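Local coordinates for protein putative ketosteroid isomerase (Parabacteroides distasonis ATCC 8503, PDB 3KE7) that is a putative ketosteroid isomerase of the SnoaL-like, NTF2-type family, probably binding a small molecule in a pocket of its cone-shaped fold, where bicine sits here, at residues E25-T30 with F75-P80; V43-P48 with T62-M67; L95-S100 with I104-T109; R113-P116 with W120-I123. One frame throughout, in Å; residues are numbered along the deposited sequence.

All four contacts belong to one SnoaL-like domain and involve its single curved mixed sheet. Contacts 1 and 2 lay helices 15-28 and 57-65 on strands 74-85 and 43-46, with centres about 17 Å apart. Contacts 3 and 4 are hairpins sharing strand 102-114, their centres about 24 Å apart, on opposite sides of the chain's centre. By sequence, contact 2 falls between the two segments of contact 1; contacts 3 and 4 follow. Backbone pairing joins contact 1 to contact 3 and contact 2 to contact 4, while Pro48 packs on Trp106. Bicine lies beside contacts 1, 2 and 3, which places the pocket between helices and sheet.

Contact 1: residues E25-T30 with F75-P80; sequences EALAST and FDMIRP
Where Leu27 and Ala28 meet Phe75, a sound polar bond lies on the strand side: Asp76 N points to Asp96 O, a probable hydrogen bond that ties 75-80 to the next strand. The meeting itself is apolar. CB of Leu27 comes to 3.6 Å from Phe75 CZ, approaching the ring obliquely, whereas CB of Ala28 stands at the ring edge, near its plane, 3.8 Å from Phe75 CE2. The ring gets there because CG of Phe75 sits between the backbone N and the carbonyl carbon (chi1 59°), which sends its CE2 and CZ rim to the last turn of helix 15-28. Further along the strand Met77, a selenomethionine in this crystal, crosses the Leu27 side chain at about a right angle. Its chain turns at the selenium (chi3 -68°), bringing the CE methyl 3.7 Å from Leu27 CD1. Met77 also touches Ile20, Glu23 and Lys24, so the helix is followed over two turns, the helix-on-sheet packing of the NTF2-like cone. The Leu27 side chain also reaches the edge of the bicine site. An alanine in place of Phe75 would remove the ring and is likely to leave Leu27 CB and Ala28 CB without their partner, opening a gap under the helix end. With carbon meeting carbon throughout, the contact probably relies on apolar packing and not on directional bonds.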
loop_
_atom_site.group_PDB
_atom_site.type_symbol
_atom_site.label_atom_id
_atom_site.label_comp_id
_atom_site.label_asym_id
_atom_site.label_seq_id
_atom_site.Cartn_x
_atom_site.Cartn_y
_atom_site.Cartn_z
ATOM N N GLU B 25 7.865 -12.666 11.455
ATOM C CA GLU B 25 7.530 -14.088 11.691
ATOM C C GLU B 25 7.060 -14.747 10.395
ATOM O O GLU B 25 7.454 -15.843 10.079
ATOM C CB GLU B 25 6.472 -14.206 12.772
ATOM C CG GLU B 25 6.065 -15.647 13.022
ATOM C CD GLU B 25 5.053 -15.800 14.111
ATOM O OE1 GLU B 25 4.122 -14.966 14.199
ATOM O OE2 GLU B 25 5.186 -16.784 14.882
ATOM N N ALA B 26 6.184 -14.078 9.648
ATOM C CA ALA B 26 5.657 -14.640 8.421
ATOM C C ALA B 26 6.777 -14.755 7.374
ATOM O O ALA B 26 6.839 -15.697 6.597
ATOM C CB ALA B 26 4.515 -13.753 7.893
ATOM N N LEU B 27 7.619 -13.727 7.294
ATOM C CA LEU B 27 8.711 -13.759 6.342
ATOM C C LEU B 27 9.665 -14.909 6.540
ATOM O O LEU B 27 10.178 -15.473 5.554
ATOM C CB LEU B 27 9.516 -12.440 6.395
ATOM C CG LEU B 27 8.786 -11.264 5.721
ATOM C CD1 LEU B 27 9.405 -9.980 6.133
ATOM C CD2 LEU B 27 8.811 -11.471 4.230
ATOM N N ALA B 28 9.988 -15.176 7.806
ATOM C CA ALA B 28 10.941 -16.217 8.178
ATOM C C ALA B 28 10.279 -17.560 8.478
ATOM O O ALA B 28 10.989 -18.515 8.806
ATOM C CB ALA B 28 11.725 -15.743 9.375
ATOM N N SER B 29 8.958 -17.669 8.324
ATOM C CA SER B 29 8.240 -18.906 8.678
ATOM C C SER B 29 8.655 -20.073 7.812
ATOM O O SER B 29 8.883 -19.917 6.616
ATOM C CB SER B 29 6.734 -18.725 8.523
ATOM O OG SER B 29 6.024 -19.911 8.878
ATOM N N THR B 30 8.679 -21.241 8.429
ATOM C CA THR B 30 8.890 -22.488 7.740
ATOM C C THR B 30 7.618 -22.886 6.958
ATOM O O THR B 30 7.671 -23.756 6.059
ATOM C CB THR B 30 9.261 -23.627 8.766
ATOM O OG1 THR B 30 8.141 -23.865 9.648
ATOM C CG2 THR B 30 10.461 -23.250 9.572
ATOM N N PHE B 75 17.488 -11.931 5.821
ATOM C CA PHE B 75 16.917 -10.703 5.293
ATOM C C PHE B 75 17.043 -9.628 6.338
ATOM O O PHE B 75 17.107 -9.924 7.511
ATOM C CB PHE B 75 15.441 -10.909 4.888
ATOM C CG PHE B 75 14.517 -11.367 6.023
ATOM C CD1 PHE B 75 14.071 -10.474 6.994
ATOM C CD2 PHE B 75 14.054 -12.688 6.078
ATOM C CE1 PHE B 75 13.177 -10.895 8.018
ATOM C CE2 PHE B 75 13.191 -13.111 7.096
ATOM C CZ PHE B 75 12.747 -12.203 8.066
ATOM N N ASP B 76 17.107 -8.360 5.888
ATOM C CA ASP B 76 17.189 -7.186 6.754
ATOM C C ASP B 76 15.963 -6.296 6.465
ATOM O O ASP B 76 15.795 -5.848 5.313
ATOM C CB ASP B 76 18.423 -6.321 6.437
ATOM C CG ASP B 76 19.749 -7.035 6.682
ATOM O OD1 ASP B 76 19.863 -7.821 7.653
ATOM O OD2 ASP B 76 20.694 -6.767 5.906
HETATM N N MSE B 77 15.178 -5.984 7.505
HETATM C CA MSE B 77 14.025 -5.079 7.383
HETATM C C MSE B 77 14.461 -3.651 7.702
HETATM O O MSE B 77 14.829 -3.324 8.835
HETATM C CB MSE B 77 12.854 -5.536 8.265
HETATM C CG MSE B 77 11.653 -4.580 8.234
HETATM SE SE MSE B 77 10.123 -5.286 9.243
HETATM C CE MSE B 77 9.625 -6.826 8.127
ATOM N N ILE B 78 14.330 -2.762 6.709
ATOM C CA ILE B 78 14.881 -1.446 6.750
ATOM C C ILE B 78 13.848 -0.371 7.057
ATOM O O ILE B 78 12.843 -0.272 6.333
ATOM C CB ILE B 78 15.538 -1.172 5.373
ATOM C CG1 ILE B 78 16.686 -2.176 5.133
ATOM C CG2 ILE B 78 16.027 0.245 5.273
ATOM C CD1 ILE B 78 17.115 -2.318 3.679
ATOM N N ARG B 79 14.045 0.349 8.171
ATOM C CA ARG B 79 13.184 1.466 8.640
ATOM C C ARG B 79 11.676 1.145 8.617
ATOM O O ARG B 79 10.891 1.856 8.086
ATOM C CB ARG B 79 13.448 2.741 7.846
ATOM C CG ARG B 79 14.938 3.173 7.775
ATOM C CD ARG B 79 15.100 4.690 7.473
ATOM N NE ARG B 79 14.194 5.168 6.416
ATOM C CZ ARG B 79 14.432 5.116 5.107
ATOM N NH1 ARG B 79 15.552 4.626 4.644
ATOM N NH2 ARG B 79 13.506 5.528 4.252
ATOM N N PRO B 80 11.286 0.046 9.250
ATOM C CA PRO B 80 9.865 -0.198 9.255
ATOM C C PRO B 80 9.096 0.903 9.986
ATOM O O PRO B 80 9.526 1.357 11.106
ATOM C CB PRO B 80 9.746 -1.520 10.023
ATOM C CG PRO B 80 10.976 -1.618 10.898
ATOM C CD PRO B 80 12.058 -0.936 10.035
#

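Contact 2: residues V43-P48 with T62-M67; sequences VIYFDP and TYYKGM
Tyr63 leads the helical side, reaching across to both Asp47 and Tyr45. With CG opposite the backbone N about the CA-CB bond (chi1 -179°), its ring extends from the helix toward the strand and its OH donates to the syn lone pair of Asp47 OD2, 2.6 Å away; the carboxylate and ring planes stand 53° apart. Tyr45 OH donates to the same oxygen on the anti side at 2.7 Å, so two phenols grip one buried carboxylate oxygen, and Asp47 OD1 takes Ser49 N. Lower on the Tyr63 ring, CE2 rests 3.7 Å from Tyr45 CE1. The two ring planes are inclined at 57°, an oblique aromatic pair. The contact thus lays helix 57-65 against strand 43-46 in the alpha-plus-beta cone characteristic of NTF2-like proteins, with Tyr45 also touching Trp127 of the bicine pocket. Next in sequence, Tyr64 comes at Tyr45 from another side, the two side chains crossing at about a right angle: Tyr45 CE2 lies at the edge of the Tyr64 ring, 3.9 Å from Tyr64 OH. A water bridges their hydroxyls, donating to Tyr45 OH at 2.8 Å and lying 2.8 Å from Tyr64 OH. Past the end of the helix, Met67, a selenomethionine, folds back so that its CE methyl sits 3.5 Å above the centre of the Tyr64 ring.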
loop_
_atom_site.group_PDB
_atom_site.type_symbol
_atom_site.label_atom_id
_atom_site.label_comp_id
_atom_site.label_asym_id
_atom_site.label_seq_id
_atom_site.Cartn_x
_atom_site.Cartn_y
_atom_site.Cartn_z
ATOM N N VAL B 43 -8.443 -9.811 0.954
ATOM C CA VAL B 43 -7.099 -9.345 0.697
ATOM C C VAL B 43 -6.882 -9.006 -0.793
ATOM O O VAL B 43 -7.378 -9.682 -1.680
ATOM C CB VAL B 43 -6.084 -10.403 1.187
ATOM C CG1 VAL B 43 -6.217 -11.745 0.346
ATOM C CG2 VAL B 43 -4.665 -9.869 1.158
ATOM N N ILE B 44 -6.119 -7.954 -1.018
ATOM C CA ILE B 44 -5.656 -7.542 -2.317
ATOM C C ILE B 44 -4.137 -7.660 -2.268
ATOM O O ILE B 44 -3.501 -7.215 -1.334
ATOM C CB ILE B 44 -6.061 -6.074 -2.624
ATOM C CG1 ILE B 44 -7.567 -5.863 -2.554
ATOM C CG2 ILE B 44 -5.482 -5.607 -3.966
ATOM C CD1 ILE B 44 -8.331 -6.626 -3.504
ATOM N N TYR B 45 -3.537 -8.174 -3.329
ATOM C CA TYR B 45 -2.094 -8.434 -3.366
ATOM C C TYR B 45 -1.466 -8.093 -4.722
ATOM O O TYR B 45 -2.016 -8.400 -5.798
ATOM C CB TYR B 45 -1.885 -9.951 -3.117
ATOM C CG TYR B 45 -0.454 -10.466 -3.216
ATOM C CD1 TYR B 45 0.091 -10.753 -4.440
ATOM C CD2 TYR B 45 0.336 -10.730 -2.062
ATOM C CE1 TYR B 45 1.359 -11.215 -4.562
ATOM C CE2 TYR B 45 1.599 -11.211 -2.177
ATOM C CZ TYR B 45 2.128 -11.421 -3.454
ATOM O OH TYR B 45 3.423 -11.921 -3.580
ATOM N N PHE B 46 -0.310 -7.423 -4.659
ATOM C CA PHE B 46 0.533 -7.148 -5.790
ATOM C C PHE B 46 1.947 -7.672 -5.548
ATOM O O PHE B 46 2.480 -7.575 -4.449
ATOM C CB PHE B 46 0.767 -5.638 -6.001
ATOM C CG PHE B 46 -0.437 -4.783 -6.254
ATOM C CD1 PHE B 46 -0.895 -4.523 -7.549
ATOM C CD2 PHE B 46 -1.053 -4.106 -5.219
ATOM C CE1 PHE B 46 -1.931 -3.598 -7.791
ATOM C CE2 PHE B 46 -2.116 -3.200 -5.514
ATOM C CZ PHE B 46 -2.512 -2.953 -6.766
ATOM N N ASP B 47 2.581 -8.128 -6.630
ATOM C CA ASP B 47 4.018 -8.370 -6.615
ATOM C C ASP B 47 4.509 -8.218 -8.052
ATOM O O ASP B 47 3.712 -8.060 -8.948
ATOM C CB ASP B 47 4.467 -9.690 -5.938
ATOM C CG ASP B 47 4.235 -10.936 -6.762
ATOM O OD1 ASP B 47 4.211 -10.914 -8.016
ATOM O OD2 ASP B 47 4.199 -12.046 -6.118
ATOM N N PRO B 48 5.803 -8.207 -8.262
ATOM C CA PRO B 48 6.324 -7.907 -9.602
ATOM C C PRO B 48 6.080 -8.931 -10.659
ATOM O O PRO B 48 6.430 -8.654 -11.815
ATOM C CB PRO B 48 7.835 -7.759 -9.358
ATOM C CG PRO B 48 7.943 -7.363 -7.950
ATOM C CD PRO B 48 6.892 -8.170 -7.269
ATOM N N THR B 62 -4.335 -19.852 -4.014
ATOM C CA THR B 62 -3.937 -20.523 -5.249
ATOM C C THR B 62 -2.557 -20.098 -5.721
ATOM O O THR B 62 -1.733 -20.925 -6.114
ATOM C CB THR B 62 -4.997 -20.253 -6.339
ATOM O OG1 THR B 62 -6.238 -20.783 -5.862
ATOM C CG2 THR B 62 -4.606 -20.923 -7.682
ATOM N N TYR B 63 -2.274 -18.798 -5.660
ATOM C CA TYR B 63 -0.972 -18.278 -6.047
ATOM C C TYR B 63 0.151 -18.825 -5.126
ATOM O O TYR B 63 1.185 -19.335 -5.582
ATOM C CB TYR B 63 -1.013 -16.751 -5.984
ATOM C CG TYR B 63 0.256 -16.075 -6.379
ATOM C CD1 TYR B 63 0.777 -16.240 -7.640
ATOM C CD2 TYR B 63 0.928 -15.238 -5.493
ATOM C CE1 TYR B 63 1.947 -15.607 -8.010
ATOM C CE2 TYR B 63 2.057 -14.565 -5.867
ATOM C CZ TYR B 63 2.579 -14.782 -7.126
ATOM O OH TYR B 63 3.765 -14.169 -7.546
ATOM N N TYR B 64 -0.085 -18.746 -3.822
ATOM C CA TYR B 64 0.901 -19.187 -2.852
ATOM C C TYR B 64 1.144 -20.691 -2.876
ATOM O O TYR B 64 2.251 -21.160 -2.579
ATOM C CB TYR B 64 0.480 -18.748 -1.417
ATOM C CG TYR B 64 1.080 -17.465 -0.973
ATOM C CD1 TYR B 64 0.602 -16.264 -1.391
ATOM C CD2 TYR B 64 2.146 -17.479 -0.109
ATOM C CE1 TYR B 64 1.152 -15.076 -0.961
ATOM C CE2 TYR B 64 2.738 -16.303 0.324
ATOM C CZ TYR B 64 2.234 -15.105 -0.094
ATOM O OH TYR B 64 2.881 -13.953 0.360
ATOM N N LYS B 65 0.150 -21.460 -3.301
ATOM C CA LYS B 65 0.325 -22.899 -3.423
ATOM C C LYS B 65 1.420 -23.246 -4.428
ATOM O O LYS B 65 2.010 -24.313 -4.328
ATOM C CB LYS B 65 -0.970 -23.563 -3.870
ATOM C CG LYS B 65 -1.994 -23.698 -2.759
ATOM C CD LYS B 65 -3.409 -24.138 -3.264
ATOM C CE LYS B 65 -3.382 -25.361 -4.116
ATOM N NZ LYS B 65 -3.123 -26.627 -3.323
ATOM N N GLY B 66 1.712 -22.347 -5.355
ATOM C CA GLY B 66 2.721 -22.600 -6.381
ATOM C C GLY B 66 4.088 -22.052 -6.040
ATOM O O GLY B 66 5.022 -22.256 -6.794
HETATM N N MSE B 67 4.210 -21.329 -4.923
HETATM C CA MSE B 67 5.471 -20.718 -4.566
HETATM C C MSE B 67 6.246 -21.504 -3.552
HETATM O O MSE B 67 5.702 -22.101 -2.645
HETATM C CB MSE B 67 5.251 -19.301 -4.022
HETATM C CG MSE B 67 4.932 -18.287 -5.116
HETATM SE SE MSE B 67 5.125 -16.464 -4.600
HETATM C CE MSE B 67 3.718 -16.459 -3.377
HETATM O O HOH W 1 4.828 -13.178 -1.500
#

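Contact 3: residues L95-S100 with I104-T109; sequences LDSYLS and IKWNCT. With BCN (bicine), chain F.
Leu95 pairs with Trp106 and Ser97 with Ile104 in the antiparallel hairpin of strands 88-99 and 102-114; on the face they share, Leu95, Ser97 and Trp106 line the bicine pocket of the NTF2-like cone, with Ile104 behind the indole. The packing is tight on this face. Both hydrogen-bonded pairs are doubly closed, and the bond from Ser97 N to Ile104 O is short and nearly straight (2.7 Å, 175° at the hydrogen). The Trp106 indole is sandwiched: Ile104 CG2 lies 3.3 Å above one face of the ring and bicine C5 3.5 Å above the opposite one, each offset toward the rim, while Ser97 CB and Leu95 O approach the edge. On the same side Leu99 CD1 touches Ile104 CD1 at 3.5 Å. A serine in place of Trp106 would probably leave the bicine methylenes without their flat support and the pocket water short of its NE1 donor. Across the sheet, the partly exposed side carries a looser, polar pair: Asp96 and Lys105 run side by side, and the lysine chain bends at chi3 and chi4 to bring NZ back to Asp96 OD1 at 2.8 Å, a salt bridge on the syn side, tilted 23° out of the carboxylate plane. In the pocket one water accepts from Trp106 NE1 at 2.9 Å and lies 2.6 Å from Ser97 OG and 2.8 Å from bicine O6.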
loop_
_atom_site.group_PDB
_atom_site.type_symbol
_atom_site.label_atom_id
_atom_site.label_comp_id
_atom_site.label_asym_id
_atom_site.label_seq_id
_atom_site.Cartn_x
_atom_site.Cartn_y
_atom_site.Cartn_z
ATOM N N LEU B 95 13.169 -4.164 2.346
ATOM C CA LEU B 95 13.677 -5.454 2.771
ATOM C C LEU B 95 14.792 -5.906 1.880
ATOM O O LEU B 95 14.610 -6.002 0.687
ATOM C CB LEU B 95 12.567 -6.504 2.712
ATOM C CG LEU B 95 12.870 -7.897 3.363
ATOM C CD1 LEU B 95 12.803 -7.760 4.845
ATOM C CD2 LEU B 95 11.847 -8.936 2.895
ATOM N N ASP B 96 15.968 -6.170 2.453
ATOM C CA ASP B 96 17.052 -6.825 1.693
ATOM C C ASP B 96 16.963 -8.379 1.965
ATOM O O ASP B 96 17.101 -8.778 3.074
ATOM C CB ASP B 96 18.415 -6.281 2.117
ATOM C CG ASP B 96 18.687 -4.857 1.639
ATOM O OD1 ASP B 96 17.940 -4.299 0.807
ATOM O OD2 ASP B 96 19.673 -4.289 2.149
ATOM N N SER B 97 16.628 -9.153 0.936
ATOM C CA SER B 97 16.443 -10.612 0.993
ATOM C C SER B 97 17.658 -11.276 0.373
ATOM O O SER B 97 17.860 -11.170 -0.843
ATOM C CB SER B 97 15.185 -11.000 0.191
ATOM O OG SER B 97 14.862 -12.387 0.282
ATOM N N TYR B 98 18.387 -12.027 1.183
ATOM C CA TYR B 98 19.612 -12.717 0.737
ATOM C C TYR B 98 19.326 -14.148 0.262
ATOM O O TYR B 98 19.121 -15.044 1.076
ATOM C CB TYR B 98 20.614 -12.707 1.868
ATOM C CG TYR B 98 21.153 -11.322 2.150
ATOM C CD1 TYR B 98 20.453 -10.415 2.961
ATOM C CD2 TYR B 98 22.351 -10.900 1.581
ATOM C CE1 TYR B 98 20.936 -9.150 3.199
ATOM C CE2 TYR B 98 22.840 -9.629 1.811
ATOM C CZ TYR B 98 22.135 -8.757 2.613
ATOM O OH TYR B 98 22.630 -7.499 2.831
ATOM N N LEU B 99 19.243 -14.321 -1.060
ATOM C CA LEU B 99 19.049 -15.639 -1.668
ATOM C C LEU B 99 20.447 -16.253 -1.865
ATOM O O LEU B 99 21.183 -15.839 -2.778
ATOM C CB LEU B 99 18.308 -15.530 -3.023
ATOM C CG LEU B 99 16.971 -14.760 -3.082
ATOM C CD1 LEU B 99 16.271 -15.006 -4.419
ATOM C CD2 LEU B 99 16.049 -15.143 -1.941
ATOM N N SER B 100 20.808 -17.204 -0.990
ATOM C CA SER B 100 22.139 -17.871 -0.993
ATOM C C SER B 100 23.279 -16.864 -1.245
ATOM O O SER B 100 23.762 -16.230 -0.297
ATOM C CB SER B 100 22.183 -19.040 -1.992
ATOM N N ILE B 104 17.917 -9.687 -3.067
ATOM C CA ILE B 104 16.838 -8.969 -3.695
ATOM C C ILE B 104 16.426 -7.844 -2.741
ATOM O O ILE B 104 16.213 -8.066 -1.553
ATOM C CB ILE B 104 15.601 -9.838 -4.028
ATOM C CG1 ILE B 104 15.968 -11.023 -4.908
ATOM C CG2 ILE B 104 14.526 -8.956 -4.760
ATOM C CD1 ILE B 104 14.761 -11.930 -5.231
ATOM N N LYS B 105 16.392 -6.628 -3.274
ATOM C CA LYS B 105 15.951 -5.452 -2.507
ATOM C C LYS B 105 14.484 -5.151 -2.844
ATOM O O LYS B 105 14.137 -4.966 -4.008
ATOM C CB LYS B 105 16.854 -4.235 -2.810
ATOM C CG LYS B 105 18.349 -4.413 -2.479
ATOM C CD LYS B 105 19.127 -3.174 -2.870
ATOM C CE LYS B 105 18.804 -2.017 -1.911
ATOM N NZ LYS B 105 19.296 -2.273 -0.524
ATOM N N TRP B 106 13.667 -5.067 -1.795
ATOM C CA TRP B 106 12.235 -4.905 -1.913
ATOM C C TRP B 106 11.713 -3.654 -1.202
ATOM O O TRP B 106 12.266 -3.208 -0.228
ATOM C CB TRP B 106 11.518 -6.085 -1.236
ATOM C CG TRP B 106 11.755 -7.446 -1.795
ATOM C CD1 TRP B 106 12.699 -8.350 -1.372
ATOM C CD2 TRP B 106 11.013 -8.097 -2.831
ATOM N NE1 TRP B 106 12.592 -9.520 -2.086
ATOM C CE2 TRP B 106 11.553 -9.399 -2.977
ATOM C CE3 TRP B 106 9.917 -7.731 -3.620
ATOM C CZ2 TRP B 106 11.056 -10.317 -3.907
ATOM C CZ3 TRP B 106 9.432 -8.651 -4.546
ATOM C CH2 TRP B 106 10.000 -9.926 -4.673
ATOM N N ASN B 107 10.621 -3.147 -1.765
ATOM C CA ASN B 107 9.691 -2.198 -1.148
ATOM C C ASN B 107 8.460 -3.028 -0.715
ATOM O O ASN B 107 8.029 -3.937 -1.439
ATOM C CB ASN B 107 9.186 -1.211 -2.190
ATOM C CG ASN B 107 10.272 -0.419 -2.853
ATOM O OD1 ASN B 107 11.073 0.252 -2.187
ATOM N ND2 ASN B 107 10.271 -0.425 -4.196
ATOM N N CYS B 108 7.874 -2.684 0.418
ATOM C CA CYS B 108 6.666 -3.347 0.867
ATOM C C CYS B 108 5.707 -2.443 1.624
ATOM O O CYS B 108 6.124 -1.727 2.558
ATOM C CB CYS B 108 7.007 -4.548 1.743
ATOM S SG CYS B 108 5.556 -5.582 2.177
ATOM N N THR B 109 4.434 -2.528 1.243
ATOM C CA THR B 109 3.349 -1.982 2.012
ATOM C C THR B 109 2.412 -3.121 2.411
ATOM O O THR B 109 1.870 -3.816 1.527
ATOM C CB THR B 109 2.547 -0.973 1.229
ATOM O OG1 THR B 109 3.413 0.044 0.744
ATOM C CG2 THR B 109 1.407 -0.356 2.095
HETATM N N1 BCN F . 8.440 -12.331 -0.951
HETATM C C1 BCN F . 7.791 -12.636 -2.234
HETATM C C2 BCN F . 8.752 -13.417 -3.149
HETATM O O21 BCN F . 8.463 -13.598 -4.351
HETATM O O22 BCN F . 9.815 -13.855 -2.658
HETATM C C3 BCN F . 7.464 -12.358 0.152
HETATM C C4 BCN F . 7.216 -13.793 0.617
HETATM O O4 BCN F . 8.515 -14.373 0.821
HETATM C C5 BCN F . 9.030 -11.008 -1.054
HETATM C C6 BCN F . 10.110 -10.843 -0.016
HETATM O O6 BCN F . 10.999 -11.992 -0.031
HETATM O O HOH W 2 13.176 -12.313 -1.684
#

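Contact 4: residues R113-P116 with W120-I123; sequences RRNP and WKII
Arg114 and Trp120 lie side by side and point the same way, across the closing end of the antiparallel hairpin of strands 102-114 and 120-129. They form a non-hydrogen-bonded pair, and the arginine uses its aliphatic part: CB sits 3.5 Å from the centroid of the Trp120 six-membered ring and only 2° off the ring normal, a CH-pi contact over the face. The extended start of the Arg114 chain, CG opposite the backbone N, carries it along the indole until NH1 reaches 3.6 Å from Trp120 CZ2. There the guanidinium plane is inclined 68° to the ring. Trp120 itself is buried against helix 15-28 through Ile15, Met18, Ile19 and Leu22, with NE1 hydrogen-bonded to Glu13 OE2.

On the other face of the sheet, Arg113 crosses Ile123 at about a right angle, and here a guanidinium face is used: Ile123 CG2 lies 3.4 Å above the centre of the Arg113 group. Salt bridges from Arg113 NH2 to Asp40 and Asp42 probably help fix that plane. Lys121, the hydrogen-bonded partner of Arg113, bends away so that NZ hydrogen-bonds to Glu37 O, while its CG passes 4.0 Å from Asn115 ND2; Asn115 OD1 turns back to take Gln119 N within the hairpin loop. Beneath these side chains the backbone pair closes twice, Arg113 N to Lys121 O at 2.8 Å and Lys121 N to Arg113 O at 2.9 Å, the second nearly straight at 173°.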
loop_
_atom_site.group_PDB
_atom_site.type_symbol
_atom_site.label_atom_id
_atom_site.label_comp_id
_atom_site.label_asym_id
_atom_site.label_seq_id
_atom_site.Cartn_x
_atom_site.Cartn_y
_atom_site.Cartn_z
ATOM N N ARG B 113 -5.671 -5.179 9.439
ATOM C CA ARG B 113 -6.915 -4.774 10.022
ATOM C C ARG B 113 -7.191 -5.635 11.223
ATOM O O ARG B 113 -7.066 -6.859 11.137
ATOM C CB ARG B 113 -8.078 -4.889 9.008
ATOM C CG ARG B 113 -9.481 -4.486 9.585
ATOM C CD ARG B 113 -10.602 -4.580 8.559
ATOM N NE ARG B 113 -10.697 -5.942 8.078
ATOM C CZ ARG B 113 -10.988 -6.317 6.818
ATOM N NH1 ARG B 113 -11.256 -5.428 5.854
ATOM N NH2 ARG B 113 -10.983 -7.613 6.504
ATOM N N ARG B 114 -7.563 -4.997 12.327
ATOM C CA ARG B 114 -7.881 -5.707 13.544
ATOM C C ARG B 114 -9.324 -6.171 13.435
ATOM O O ARG B 114 -10.216 -5.345 13.252
ATOM C CB ARG B 114 -7.689 -4.789 14.758
ATOM C CG ARG B 114 -7.902 -5.542 16.108
ATOM C CD ARG B 114 -7.594 -4.635 17.293
ATOM N NE ARG B 114 -8.443 -3.463 17.228
ATOM C CZ ARG B 114 -8.084 -2.226 17.576
ATOM N NH1 ARG B 114 -6.865 -1.961 18.078
ATOM N NH2 ARG B 114 -8.955 -1.239 17.411
ATOM N N ASN B 115 -9.530 -7.478 13.507
ATOM C CA ASN B 115 -10.862 -8.059 13.469
ATOM C C ASN B 115 -11.485 -8.002 14.870
ATOM O O ASN B 115 -10.794 -7.683 15.833
ATOM C CB ASN B 115 -10.884 -9.473 12.815
ATOM C CG ASN B 115 -10.230 -10.634 13.671
ATOM O OD1 ASN B 115 -10.115 -10.570 14.914
ATOM N ND2 ASN B 115 -9.894 -11.765 12.958
ATOM N N PRO B 116 -12.805 -8.230 14.965
ATOM C CA PRO B 116 -13.481 -8.201 16.285
ATOM C C PRO B 116 -12.876 -9.131 17.329
ATOM O O PRO B 116 -12.962 -8.846 18.529
ATOM C CB PRO B 116 -14.898 -8.629 15.948
ATOM C CG PRO B 116 -15.144 -8.058 14.599
ATOM C CD PRO B 116 -13.775 -8.056 13.867
ATOM N N TRP B 120 -5.108 -9.368 14.155
ATOM C CA TRP B 120 -4.703 -8.479 13.067
ATOM C C TRP B 120 -4.442 -9.308 11.812
ATOM O O TRP B 120 -3.627 -10.262 11.849
ATOM C CB TRP B 120 -3.451 -7.734 13.424
ATOM C CG TRP B 120 -3.666 -6.777 14.502
ATOM C CD1 TRP B 120 -3.658 -7.055 15.853
ATOM C CD2 TRP B 120 -3.954 -5.371 14.388
ATOM N NE1 TRP B 120 -3.883 -5.907 16.570
ATOM C CE2 TRP B 120 -4.060 -4.861 15.701
ATOM C CE3 TRP B 120 -4.158 -4.500 13.318
ATOM C CZ2 TRP B 120 -4.341 -3.522 15.960
ATOM C CZ3 TRP B 120 -4.387 -3.185 13.578
ATOM C CH2 TRP B 120 -4.500 -2.700 14.884
ATOM N N LYS B 121 -5.184 -9.013 10.744
ATOM C CA LYS B 121 -5.062 -9.742 9.506
ATOM C C LYS B 121 -4.705 -8.802 8.372
ATOM O O LYS B 121 -5.171 -7.672 8.324
ATOM C CB LYS B 121 -6.379 -10.397 9.193
ATOM C CG LYS B 121 -6.969 -11.265 10.283
ATOM C CD LYS B 121 -6.153 -12.452 10.560
ATOM C CE LYS B 121 -6.256 -13.487 9.545
ATOM N NZ LYS B 121 -6.063 -14.816 10.304
ATOM N N ILE B 122 -3.926 -9.324 7.419
ATOM C CA ILE B 122 -3.523 -8.562 6.260
ATOM C C ILE B 122 -4.708 -8.466 5.263
ATOM O O ILE B 122 -5.292 -9.470 4.849
ATOM C CB ILE B 122 -2.298 -9.189 5.566
ATOM C CG1 ILE B 122 -1.089 -9.106 6.494
ATOM C CG2 ILE B 122 -1.991 -8.490 4.228
ATOM C CD1 ILE B 122 0.121 -9.901 5.985
ATOM N N ILE B 123 -5.031 -7.222 4.897
ATOM C CA ILE B 123 -6.040 -6.933 3.907
ATOM C C ILE B 123 -5.438 -6.387 2.604
ATOM O O ILE B 123 -6.112 -6.358 1.600
ATOM C CB ILE B 123 -7.150 -5.998 4.402
ATOM C CG1 ILE B 123 -6.650 -4.605 4.685
ATOM C CG2 ILE B 123 -7.743 -6.602 5.687
ATOM C CD1 ILE B 123 -7.803 -3.575 4.847
#